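Long-range contacts in lectin 2 (Agrocybe aegerita, PDB 4TQM), which binds glycans that end in N-acetylglucosamine, probably recognising the terminal sugar in similar pockets around a seven-bladed beta-propeller: residues 44-49 against 95-100; 57-62 against 77-82; 115-120 against 132-137. The protein carries 1 engineered substitution. One frame throughout, in Å; residues are numbered along the deposited sequence.

Contact 1 of 3, residues 44-49 against 95-100; sequences VKNFAQ and DPPKMV. With NAG (2-acetamido-2-deoxy-beta-D-glucopyranose), chain B.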
loop_
_atom_site.group_PDB
_atom_site.type_symbol
_atom_site.label_atom_id
_atom_site.label_comp_id
_atom_site.label_asym_id
_atom_site.label_seq_id
_atom_site.Cartn_x
_atom_site.Cartn_y
_atom_site.Cartn_z
ATOM N N VAL A 44 20.122 -8.654 -4.699
ATOM C CA VAL A 44 20.965 -7.467 -4.609
ATOM C C VAL A 44 21.568 -7.359 -3.213
ATOM O O VAL A 44 20.844 -7.371 -2.220
ATOM C CB VAL A 44 20.162 -6.179 -4.906
ATOM C CG1 VAL A 44 21.087 -4.969 -4.918
ATOM C CG2 VAL A 44 19.423 -6.297 -6.234
ATOM N N LYS A 45 22.890 -7.258 -3.135
ATOM C CA LYS A 45 23.551 -7.091 -1.845
ATOM C C LYS A 45 23.599 -5.614 -1.471
ATOM O O LYS A 45 24.666 -4.998 -1.428
ATOM C CB LYS A 45 24.951 -7.714 -1.860
ATOM C CG LYS A 45 24.926 -9.234 -1.954
ATOM C CD LYS A 45 26.325 -9.833 -1.926
ATOM C CE LYS A 45 26.262 -11.353 -1.857
ATOM N NZ LYS A 45 27.616 -11.979 -1.865
ATOM N N ASN A 46 22.421 -5.060 -1.205
ATOM C CA ASN A 46 22.265 -3.644 -0.912
ATOM C C ASN A 46 20.848 -3.418 -0.397
ATOM O O ASN A 46 20.104 -4.382 -0.203
ATOM C CB ASN A 46 22.519 -2.811 -2.173
ATOM C CG ASN A 46 23.006 -1.406 -1.862
ATOM O OD1 ASN A 46 22.509 -0.747 -0.946
ATOM N ND2 ASN A 46 23.992 -0.944 -2.625
ATOM N N PHE A 47 20.480 -2.156 -0.178
ATOM C CA PHE A 47 19.159 -1.800 0.348
ATOM C C PHE A 47 18.860 -2.521 1.664
ATOM O O PHE A 47 17.708 -2.853 1.949
ATOM C CB PHE A 47 18.056 -2.102 -0.676
ATOM C CG PHE A 47 18.257 -1.435 -2.008
ATOM C CD1 PHE A 47 17.811 -0.143 -2.227
ATOM C CD2 PHE A 47 18.885 -2.108 -3.048
ATOM C CE1 PHE A 47 17.992 0.472 -3.454
ATOM C CE2 PHE A 47 19.069 -1.497 -4.279
ATOM C CZ PHE A 47 18.620 -0.206 -4.480
ATOM N N ALA A 48 19.895 -2.757 2.464
ATOM C CA ALA A 48 19.761 -3.616 3.638
ATOM C C ALA A 48 20.400 -3.045 4.900
ATOM O O ALA A 48 21.315 -2.225 4.831
ATOM C CB ALA A 48 20.341 -4.979 3.344
ATOM N N GLN A 49 19.906 -3.508 6.048
ATOM C CA GLN A 49 20.439 -3.140 7.356
ATOM C C GLN A 49 21.949 -3.334 7.421
ATOM O O GLN A 49 22.673 -2.478 7.932
ATOM C CB GLN A 49 19.787 -3.996 8.442
ATOM C CG GLN A 49 20.214 -3.642 9.856
ATOM C CD GLN A 49 19.381 -2.526 10.450
ATOM O OE1 GLN A 49 18.333 -2.163 9.913
ATOM N NE2 GLN A 49 19.841 -1.976 11.569
ATOM N N ASP A 95 23.125 -5.016 -9.717
ATOM C CA ASP A 95 23.892 -4.850 -8.491
ATOM C C ASP A 95 25.305 -4.455 -8.904
ATOM O O ASP A 95 25.991 -5.228 -9.573
ATOM C CB ASP A 95 23.916 -6.166 -7.711
ATOM C CG ASP A 95 24.438 -6.006 -6.292
ATOM O OD1 ASP A 95 24.989 -4.935 -5.963
ATOM O OD2 ASP A 95 24.305 -6.967 -5.502
ATOM N N PRO A 96 25.755 -3.251 -8.512
ATOM C CA PRO A 96 25.105 -2.264 -7.639
ATOM C C PRO A 96 23.984 -1.482 -8.322
ATOM O O PRO A 96 23.892 -1.489 -9.551
ATOM C CB PRO A 96 26.255 -1.313 -7.296
ATOM C CG PRO A 96 27.117 -1.350 -8.507
ATOM C CD PRO A 96 27.069 -2.777 -8.985
ATOM N N PRO A 97 23.130 -0.816 -7.527
ATOM C CA PRO A 97 22.099 0.060 -8.090
ATOM C C PRO A 97 22.701 1.354 -8.624
ATOM O O PRO A 97 23.886 1.619 -8.414
ATOM C CB PRO A 97 21.214 0.370 -6.880
ATOM C CG PRO A 97 22.132 0.239 -5.708
ATOM C CD PRO A 97 23.027 -0.913 -6.060
ATOM N N LYS A 98 21.888 2.149 -9.311
ATOM C CA LYS A 98 22.305 3.473 -9.753
ATOM C C LYS A 98 21.530 4.536 -8.986
ATOM O O LYS A 98 20.335 4.369 -8.726
ATOM C CB LYS A 98 22.063 3.633 -11.256
ATOM C CG LYS A 98 23.179 3.065 -12.136
ATOM C CD LYS A 98 22.680 2.709 -13.531
ATOM C CE LYS A 98 21.743 3.768 -14.098
ATOM N NZ LYS A 98 22.397 5.095 -14.272
ATOM N N MET A 99 22.203 5.620 -8.607
ATOM C CA MET A 99 21.496 6.755 -8.025
ATOM C C MET A 99 20.919 7.612 -9.135
ATOM O O MET A 99 21.660 8.227 -9.902
ATOM C CB MET A 99 22.392 7.617 -7.142
ATOM C CG MET A 99 21.674 8.898 -6.709
ATOM S SD MET A 99 22.677 10.038 -5.758
ATOM C CE MET A 99 23.027 9.013 -4.344
ATOM N N VAL A 100 19.595 7.663 -9.207
ATOM C CA VAL A 100 18.927 8.304 -10.330
ATOM C C VAL A 100 18.620 9.776 -10.073
ATOM O O VAL A 100 18.394 10.542 -11.010
ATOM C CB VAL A 100 17.647 7.544 -10.717
ATOM C CG1 VAL A 100 18.001 6.145 -11.193
ATOM C CG2 VAL A 100 16.686 7.478 -9.538
HETATM C C1 NAG B . 25.207 4.577 0.693
HETATM C C2 NAG B . 23.908 3.860 0.331
HETATM C C3 NAG B . 24.195 2.497 -0.283
HETATM C C4 NAG B . 25.180 2.649 -1.436
HETATM C C5 NAG B . 26.438 3.345 -0.928
HETATM C C6 NAG B . 27.467 3.526 -2.036
HETATM C C7 NAG B . 22.101 4.611 1.747
HETATM C C8 NAG B . 21.239 4.368 2.952
HETATM N N2 NAG B . 23.063 3.724 1.505
HETATM O O3 NAG B . 22.996 1.922 -0.741
HETATM O O4 NAG B . 25.503 1.387 -1.976
HETATM O O5 NAG B . 26.094 4.614 -0.411
HETATM O O6 NAG B . 26.941 4.404 -3.006
HETATM O O7 NAG B . 21.918 5.596 1.033
HETATM O O HOH W 1 25.649 -2.890 -4.342
#

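Contact 2 of 3, residues 57-62 against 77-82; sequences TKHVRL and FGNAGV. With NAG (2-acetamido-2-deoxy-beta-D-glucopyranose), chain B; GAL (beta-D-galactopyranose), chain C.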
loop_
_atom_site.group_PDB
_atom_site.type_symbol
_atom_site.label_atom_id
_atom_site.label_comp_id
_atom_site.label_asym_id
_atom_site.label_seq_id
_atom_site.Cartn_x
_atom_site.Cartn_y
_atom_site.Cartn_z
ATOM N N THR A 57 13.947 3.563 9.826
ATOM C CA THR A 57 13.670 4.838 10.480
ATOM C C THR A 57 14.143 6.032 9.656
ATOM O O THR A 57 13.760 7.171 9.927
ATOM C CB THR A 57 14.319 4.899 11.878
ATOM O OG1 THR A 57 15.708 4.561 11.777
ATOM C CG2 THR A 57 13.635 3.924 12.823
ATOM N N LYS A 58 14.970 5.771 8.647
ATOM C CA LYS A 58 15.565 6.840 7.853
ATOM C C LYS A 58 15.262 6.723 6.367
ATOM O O LYS A 58 15.373 7.700 5.624
ATOM C CB LYS A 58 17.084 6.857 8.036
ATOM C CG LYS A 58 17.569 7.492 9.320
ATOM C CD LYS A 58 19.044 7.852 9.209
ATOM C CE LYS A 58 19.529 8.578 10.452
ATOM N NZ LYS A 58 19.360 7.743 11.671
ATOM N N HIS A 59 14.887 5.528 5.926
ATOM C CA HIS A 59 14.841 5.261 4.496
ATOM C C HIS A 59 13.565 4.579 4.049
ATOM O O HIS A 59 12.866 3.954 4.849
ATOM C CB HIS A 59 16.059 4.432 4.092
ATOM C CG HIS A 59 17.348 4.996 4.597
ATOM N ND1 HIS A 59 18.169 4.317 5.471
ATOM C CD2 HIS A 59 17.940 6.194 4.378
ATOM C CE1 HIS A 59 19.220 5.065 5.755
ATOM N NE2 HIS A 59 19.106 6.210 5.106
ATOM N N VAL A 60 13.261 4.707 2.762
ATOM C CA VAL A 60 12.050 4.085 2.235
ATOM C C VAL A 60 12.417 3.087 1.142
ATOM O O VAL A 60 13.241 3.383 0.290
ATOM C CB VAL A 60 11.059 5.142 1.704
ATOM C CG1 VAL A 60 9.874 4.474 1.020
ATOM C CG2 VAL A 60 10.578 6.042 2.843
ATOM N N ARG A 61 11.831 1.896 1.178
ATOM C CA ARG A 61 12.171 0.876 0.190
ATOM C C ARG A 61 10.934 0.282 -0.469
ATOM O O ARG A 61 10.078 -0.302 0.197
ATOM C CB ARG A 61 13.050 -0.211 0.813
ATOM C CG ARG A 61 14.481 0.247 1.064
ATOM C CD ARG A 61 15.209 -0.664 2.038
ATOM N NE ARG A 61 14.812 -0.427 3.426
ATOM C CZ ARG A 61 15.368 -1.034 4.472
ATOM N NH1 ARG A 61 16.346 -1.915 4.288
ATOM N NH2 ARG A 61 14.951 -0.760 5.702
ATOM N N LEU A 62 10.855 0.443 -1.788
ATOM C CA LEU A 62 9.669 0.080 -2.553
ATOM C C LEU A 62 10.022 -0.655 -3.844
ATOM O O LEU A 62 11.197 -0.871 -4.161
ATOM C CB LEU A 62 8.869 1.338 -2.903
ATOM C CG LEU A 62 8.440 2.257 -1.760
ATOM C CD1 LEU A 62 7.713 3.486 -2.289
ATOM C CD2 LEU A 62 7.568 1.499 -0.783
ATOM N N PHE A 77 14.797 5.042 -1.388
ATOM C CA PHE A 77 15.033 6.401 -0.932
ATOM C C PHE A 77 15.998 6.346 0.247
ATOM O O PHE A 77 15.587 6.089 1.394
ATOM C CB PHE A 77 13.718 7.052 -0.495
ATOM C CG PHE A 77 12.693 7.169 -1.594
ATOM C CD1 PHE A 77 12.582 8.338 -2.334
ATOM C CD2 PHE A 77 11.833 6.118 -1.878
ATOM C CE1 PHE A 77 11.636 8.455 -3.341
ATOM C CE2 PHE A 77 10.885 6.227 -2.887
ATOM C CZ PHE A 77 10.788 7.396 -3.619
ATOM N N GLY A 78 17.276 6.572 -0.052
ATOM C CA GLY A 78 18.347 6.478 0.927
ATOM C C GLY A 78 18.868 7.834 1.359
ATOM O O GLY A 78 18.105 8.795 1.439
ATOM N N ASN A 79 20.167 7.922 1.636
ATOM C CA ASN A 79 20.731 9.156 2.180
ATOM C C ASN A 79 21.034 10.230 1.136
ATOM O O ASN A 79 20.502 11.338 1.203
ATOM C CB ASN A 79 21.974 8.858 3.022
ATOM C CG ASN A 79 21.635 8.185 4.339
ATOM O OD1 ASN A 79 20.572 8.428 4.919
ATOM N ND2 ASN A 79 22.533 7.330 4.817
ATOM N N ALA A 80 21.883 9.902 0.171
ATOM C CA ALA A 80 22.323 10.891 -0.808
ATOM C C ALA A 80 21.355 11.044 -1.981
ATOM O O ALA A 80 21.544 11.910 -2.840
ATOM C CB ALA A 80 23.727 10.561 -1.306
ATOM N N GLY A 81 20.318 10.211 -2.013
ATOM C CA GLY A 81 19.330 10.280 -3.075
ATOM C C GLY A 81 18.565 8.986 -3.272
ATOM O O GLY A 81 18.482 8.155 -2.363
ATOM N N VAL A 82 18.001 8.811 -4.462
ATOM C CA VAL A 82 17.239 7.608 -4.768
ATOM C C VAL A 82 18.064 6.615 -5.588
ATOM O O VAL A 82 18.672 6.981 -6.594
ATOM C CB VAL A 82 15.937 7.943 -5.519
ATOM C CG1 VAL A 82 15.135 6.678 -5.789
ATOM C CG2 VAL A 82 15.108 8.943 -4.719
HETATM C C1 NAG B . 25.207 4.577 0.693
HETATM C C2 NAG B . 23.908 3.860 0.331
HETATM C C3 NAG B . 24.195 2.497 -0.283
HETATM C C4 NAG B . 25.180 2.649 -1.436
HETATM C C5 NAG B . 26.438 3.345 -0.928
HETATM C C6 NAG B . 27.467 3.526 -2.036
HETATM C C7 NAG B . 22.101 4.611 1.747
HETATM C C8 NAG B . 21.239 4.368 2.952
HETATM N N2 NAG B . 23.063 3.724 1.505
HETATM O O3 NAG B . 22.996 1.922 -0.741
HETATM O O4 NAG B . 25.503 1.387 -1.976
HETATM O O5 NAG B . 26.094 4.614 -0.411
HETATM O O6 NAG B . 26.941 4.404 -3.006
HETATM O O7 NAG B . 21.918 5.596 1.033
HETATM C C1 GAL C . 26.592 7.980 3.788
HETATM C C2 GAL C . 25.461 7.292 3.032
HETATM C C3 GAL C . 26.038 6.475 1.884
HETATM C C4 GAL C . 26.945 7.345 1.015
HETATM C C5 GAL C . 27.953 8.105 1.877
HETATM C C6 GAL C . 28.781 9.071 1.034
HETATM O O2 GAL C . 24.729 6.454 3.901
HETATM O O3 GAL C . 24.984 5.951 1.108
HETATM O O4 GAL C . 26.155 8.249 0.270
HETATM O O5 GAL C . 27.279 8.826 2.891
HETATM O O6 GAL C . 29.618 9.840 1.873
HETATM O O HOH W 2 15.767 8.771 3.110
#

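Contact 3 of 3, residues 115-120 against 132-137; sequences KHLRYL and IGFGEK. With GAL (beta-D-galactopyranose), chain D; NAG (2-acetamido-2-deoxy-beta-D-glucopyranose), chain E; NAG (2-acetamido-2-deoxy-beta-D-glucopyranose), chain F.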
loop_
_atom_site.group_PDB
_atom_site.type_symbol
_atom_site.label_atom_id
_atom_site.label_comp_id
_atom_site.label_asym_id
_atom_site.label_seq_id
_atom_site.Cartn_x
_atom_site.Cartn_y
_atom_site.Cartn_z
ATOM N N LYS A 115 7.994 12.778 9.160
ATOM C CA LYS A 115 7.323 14.005 8.736
ATOM C C LYS A 115 6.764 13.947 7.320
ATOM O O LYS A 115 5.793 14.639 6.999
ATOM C CB LYS A 115 8.292 15.190 8.834
ATOM C CG LYS A 115 8.840 15.444 10.226
ATOM C CD LYS A 115 9.894 16.548 10.217
ATOM C CE LYS A 115 9.319 17.866 9.722
ATOM N NZ LYS A 115 10.341 18.954 9.699
ATOM N N HIS A 116 7.378 13.126 6.474
ATOM C CA HIS A 116 7.114 13.184 5.042
ATOM C C HIS A 116 6.701 11.840 4.463
ATOM O O HIS A 116 6.940 10.791 5.067
ATOM C CB HIS A 116 8.359 13.702 4.319
ATOM C CG HIS A 116 8.916 14.958 4.909
ATOM N ND1 HIS A 116 10.236 15.077 5.306
ATOM C CD2 HIS A 116 8.339 16.152 5.176
ATOM C CE1 HIS A 116 10.440 16.284 5.787
ATOM N NE2 HIS A 116 9.307 16.963 5.721
ATOM N N LEU A 117 6.079 11.878 3.287
ATOM C CA LEU A 117 5.713 10.650 2.586
ATOM C C LEU A 117 6.416 10.601 1.235
ATOM O O LEU A 117 6.683 11.640 0.638
ATOM C CB LEU A 117 4.196 10.563 2.401
ATOM C CG LEU A 117 3.373 10.479 3.688
ATOM C CD1 LEU A 117 1.894 10.740 3.413
ATOM C CD2 LEU A 117 3.563 9.119 4.346
ATOM N N ARG A 118 6.726 9.401 0.758
ATOM C CA ARG A 118 7.365 9.250 -0.547
ATOM C C ARG A 118 6.803 8.053 -1.317
ATOM O O ARG A 118 6.866 6.913 -0.856
ATOM C CB ARG A 118 8.889 9.153 -0.404
ATOM C CG ARG A 118 9.584 10.506 -0.241
ATOM C CD ARG A 118 10.978 10.361 0.357
ATOM N NE ARG A 118 10.918 9.883 1.736
ATOM C CZ ARG A 118 11.981 9.662 2.505
ATOM N NH1 ARG A 118 13.204 9.870 2.033
ATOM N NH2 ARG A 118 11.819 9.227 3.748
ATOM N N TYR A 119 6.252 8.336 -2.494
ATOM C CA TYR A 119 5.584 7.342 -3.325
ATOM C C TYR A 119 6.187 7.279 -4.727
ATOM O O TYR A 119 6.860 8.216 -5.180
ATOM C CB TYR A 119 4.102 7.691 -3.474
ATOM C CG TYR A 119 3.278 7.609 -2.208
ATOM C CD1 TYR A 119 3.406 6.538 -1.334
ATOM C CD2 TYR A 119 2.356 8.601 -1.898
ATOM C CE1 TYR A 119 2.643 6.461 -0.187
ATOM C CE2 TYR A 119 1.590 8.534 -0.753
ATOM C CZ TYR A 119 1.736 7.464 0.098
ATOM O OH TYR A 119 0.973 7.401 1.238
ATOM N N LEU A 120 5.914 6.170 -5.410
ATOM C CA LEU A 120 6.250 6.001 -6.816
ATOM C C LEU A 120 4.970 5.685 -7.585
ATOM O O LEU A 120 4.294 4.694 -7.299
ATOM C CB LEU A 120 7.256 4.866 -6.985
ATOM C CG LEU A 120 8.590 5.075 -6.266
ATOM C CD1 LEU A 120 9.264 3.745 -6.015
ATOM C CD2 LEU A 120 9.495 5.991 -7.073
ATOM N N ILE A 132 6.754 10.901 -6.354
ATOM C CA ILE A 132 5.871 11.896 -5.749
ATOM C C ILE A 132 6.037 11.904 -4.242
ATOM O O ILE A 132 5.751 10.913 -3.583
ATOM C CB ILE A 132 4.384 11.652 -6.099
ATOM C CG1 ILE A 132 4.172 11.657 -7.616
ATOM C CG2 ILE A 132 3.498 12.705 -5.442
ATOM C CD1 ILE A 132 4.148 10.278 -8.235
ATOM N N GLY A 133 6.502 13.021 -3.695
ATOM C CA GLY A 133 6.740 13.106 -2.267
ATOM C C GLY A 133 5.942 14.205 -1.595
ATOM O O GLY A 133 5.903 15.332 -2.079
ATOM N N PHE A 134 5.288 13.874 -0.486
ATOM C CA PHE A 134 4.687 14.890 0.369
ATOM C C PHE A 134 5.754 15.353 1.349
ATOM O O PHE A 134 6.030 14.684 2.351
ATOM C CB PHE A 134 3.469 14.339 1.115
ATOM C CG PHE A 134 2.341 13.927 0.210
ATOM C CD1 PHE A 134 1.297 14.797 -0.060
ATOM C CD2 PHE A 134 2.327 12.670 -0.377
ATOM C CE1 PHE A 134 0.258 14.423 -0.894
ATOM C CE2 PHE A 134 1.290 12.288 -1.215
ATOM C CZ PHE A 134 0.256 13.166 -1.474
ATOM N N GLY A 135 6.369 16.487 1.028
ATOM C CA GLY A 135 7.467 17.020 1.808
ATOM C C GLY A 135 7.053 18.164 2.712
ATOM O O GLY A 135 5.915 18.223 3.184
ATOM N N GLU A 136 7.985 19.081 2.942
ATOM C CA GLU A 136 7.792 20.154 3.908
ATOM C C GLU A 136 6.846 21.242 3.413
ATOM O O GLU A 136 5.943 21.668 4.136
ATOM C CB GLU A 136 9.142 20.778 4.261
ATOM C CG GLU A 136 9.112 21.663 5.487
ATOM C CD GLU A 136 9.042 20.865 6.771
ATOM O OE1 GLU A 136 9.141 19.619 6.708
ATOM O OE2 GLU A 136 8.895 21.484 7.844
ATOM N N LYS A 137 7.062 21.695 2.182
ATOM C CA LYS A 137 6.331 22.842 1.653
ATOM C C LYS A 137 5.187 22.444 0.727
ATOM O O LYS A 137 4.533 23.303 0.132
ATOM C CB LYS A 137 7.283 23.788 0.920
ATOM C CG LYS A 137 8.408 24.323 1.784
ATOM C CD LYS A 137 7.880 24.990 3.038
ATOM C CE LYS A 137 8.992 25.722 3.767
ATOM N NZ LYS A 137 10.170 24.838 3.974
HETATM C C1 GAL D . 12.984 23.119 4.970
HETATM C C2 GAL D . 12.543 22.085 3.937
HETATM C C3 GAL D . 13.157 22.351 2.568
HETATM C C4 GAL D . 13.037 23.821 2.180
HETATM C C5 GAL D . 13.525 24.700 3.328
HETATM C C6 GAL D . 13.425 26.177 2.968
HETATM O O2 GAL D . 12.944 20.805 4.364
HETATM O O3 GAL D . 12.512 21.549 1.602
HETATM O O4 GAL D . 11.698 24.141 1.865
HETATM O O5 GAL D . 12.752 24.422 4.478
HETATM O O6 GAL D . 14.199 26.929 3.878
HETATM C C1 NAG E . 13.171 21.043 0.416
HETATM C C2 NAG E . 12.697 19.678 -0.069
HETATM C C3 NAG E . 13.606 19.208 -1.198
HETATM C C4 NAG E . 13.620 20.259 -2.301
HETATM C C5 NAG E . 14.021 21.620 -1.740
HETATM C C6 NAG E . 13.918 22.689 -2.825
HETATM C C7 NAG E . 11.552 18.408 1.673
HETATM C C8 NAG E . 11.677 17.362 2.743
HETATM N N2 NAG E . 12.676 18.728 1.031
HETATM O O3 NAG E . 13.163 17.972 -1.711
HETATM O O4 NAG E . 14.510 19.885 -3.333
HETATM O O5 NAG E . 13.197 21.979 -0.645
HETATM O O6 NAG E . 14.240 23.952 -2.288
HETATM O O7 NAG E . 10.458 18.924 1.439
HETATM C C1 NAG F . 12.298 24.294 10.345
HETATM C C2 NAG F . 12.711 22.835 10.159
HETATM C C3 NAG F . 13.241 22.597 8.739
HETATM C C4 NAG F . 12.226 23.097 7.714
HETATM C C5 NAG F . 11.803 24.526 8.054
HETATM C C6 NAG F . 10.720 25.054 7.123
HETATM C C7 NAG F . 13.371 22.171 12.412
HETATM C C8 NAG F . 13.539 20.743 12.831
HETATM N N2 NAG F . 13.707 22.473 11.154
HETATM O O1 NAG F . 11.790 24.517 11.645
HETATM O O3 NAG F . 13.493 21.227 8.523
HETATM O O4 NAG F . 12.760 23.061 6.404
HETATM O O5 NAG F . 11.323 24.615 9.380
HETATM O O6 NAG F . 11.305 25.771 6.059
HETATM O O7 NAG F . 12.941 22.989 13.226
HETATM O O HOH W 3 4.636 16.182 4.727
#

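Contact 1 of 3, residues 44-49 against 95-100
D95 reaches across to K45 and takes its backbone N-H at OD2, over 2.8 Å from K45 N. The N-H points almost straight at the oxygen (167°) but arrives from above the carboxylate plane. The other oxygen, OD1, works through water: the bridging molecule donates to D95 OD1 and accepts from N46 ND2, so one carboxylate ties the loop down at two places. V44 CG1 makes a van der Waals contact with the same carboxylate, 3.8 Å from D95 CG.

N46 is the polar centre of this contact and a part of the sugar site. Its amide grips the N-acetylglucosamine of chain B with both ends, OD1 accepting from O3 of that sugar at 2.7 Å and ND2 giving a hydrogen to its O4 at 2.9 Å. The amide is fixed from behind, because F47 N donates to N46 OD1 in the carbonyl plane, on a lone pair, at 2.6 Å. W54 NE1 adds a weak bond to the same oxygen. With CG anti to the backbone N (chi1 -153°), the amide reaches the sugar, and N46 ND2 passes P97 CD at 3.6 Å.

Apolar packing is left to F47 and P97. The outer end of the F47 ring meets the P97 pyrrolidine obliquely, F47 CZ to P97 CB at 3.6 Å, and the two run antiparallel past one another.

The loop 44-49 leaves strand 41-44 at the edge of one propeller blade, while 95-100 leads into strand 98-101, an outermost strand of the next. V44 and F47 settle on I74 of strand 73-77 and S85 of strand 82-85, so the contact bridges the two neighbouring blades.

Contact 2 of 3, residues 57-62 against 77-82
H59 and N79 face each other beside the bound sugars, their ring and amide planes 63° apart. H59 NE2 sends its hydrogen to N79 OD1 over 2.7 Å; the oxygen lies in the imidazole plane, but seen from the amide the donor stands well above the carbonyl plane. H59 ND1 accepts from L55 N, so both ring nitrogens are engaged and the rotation of the ring is fixed. The acetamido methyl C8 of N-acetylglucosamine (chain B) covers one face toward the rim, 3.5 Å from H59 CE1, while K58 CB sits over the centre of the other.

N79 ND2 donates to O2 of the galactose in chain C. The backbone N79 N donates almost linearly to O7 of the N-acetylglucosamine of chain B (3.0 Å), so a single residue reads both sugars.

V60 and F77 form an antiparallel hydrogen-bonded pair, V60 N to F77 O at 3.0 Å and F77 N to V60 O at 2.8 Å. Their side chains project together from the same face of the sheet, with V60 CB 3.8 Å from F77 CD2.

That apolar face packs on R118 and L120 of strand 117-121 in the following blade, whereas R61 and L62 touch strand 395-399 of the preceding one.

Contact 3 of 3, residues 115-120 against 132-137
F134, I132 and Y119 bury the most surface where strands 117-121 and 130-134 pair as an antiparallel beta hairpin within one blade of the propeller. F134 stands beside L117 in a hydrogen-bonded pair, held by a 3.0 Å bond from L117 N to F134 O and a weak return bond. Its ring lies next to L117 CB and meets the Y119 ring, CE2 to CE2 at 3.8 Å; the two side chains cross at a slant, with Y119 CD2 at the edge of the F134 ring. I132 carries the next hydrogen-bonded pair: Y119 N donates to I132 O at 2.8 Å, and I132 N to Y119 O at 2.9 Å. Between them R118 faces G133 across a non-hydrogen-bonded pair, where G133 CA makes a CH...O contact with L117 O. L117, Y119 and F134 pack on R174 and L176 of strand 173-177 in the following blade, and Y119 OH bonds to R174 O.

Beyond the paired strands the chain opens into a sugar site. E136 N donates almost linearly to O7 of N-acetylglucosamine (chain E) at 2.9 Å, and the methyl C8 of that acetamido group lies over one face of the H116 imidazole. K137 NZ holds galactose O4 (chain D) and O6 of the second N-acetylglucosamine (chain F). K115 NZ makes a long salt bridge to E136 OE1 (3.3 Å), weak as a hydrogen bond, which probably offsets part of the carboxylate's negative charge. CG of E136 is anti to the backbone N (chi1 -166°) and the chain then bends, bringing OE1 into the H116 ring plane, 2.8 Å from NE2 and in line with its N-H (172°).

Contacts 1 and 2, their centres 11 Å apart, build one sugar site from different directions: both touch the N-acetylglucosamine of chain B, N46 at its ring hydroxyls and the 57-62/77-82 side at its acetamido group. F47 O and R61 NH1, 2.9 Å apart, join them directly, and M99 CE packs on A80 CB. Contact 3 repeats the arrangement of contact 2 one blade further on, with E136 in place of N79 and its own chain of sugars. The centres of contacts 2 and 3 are 12 Å apart, and R118 spans the interface, NH2 lying 3.5 Å from V60 CG2. Contacts 1 and 3 do not touch; their nearest atoms are about 8 Å apart.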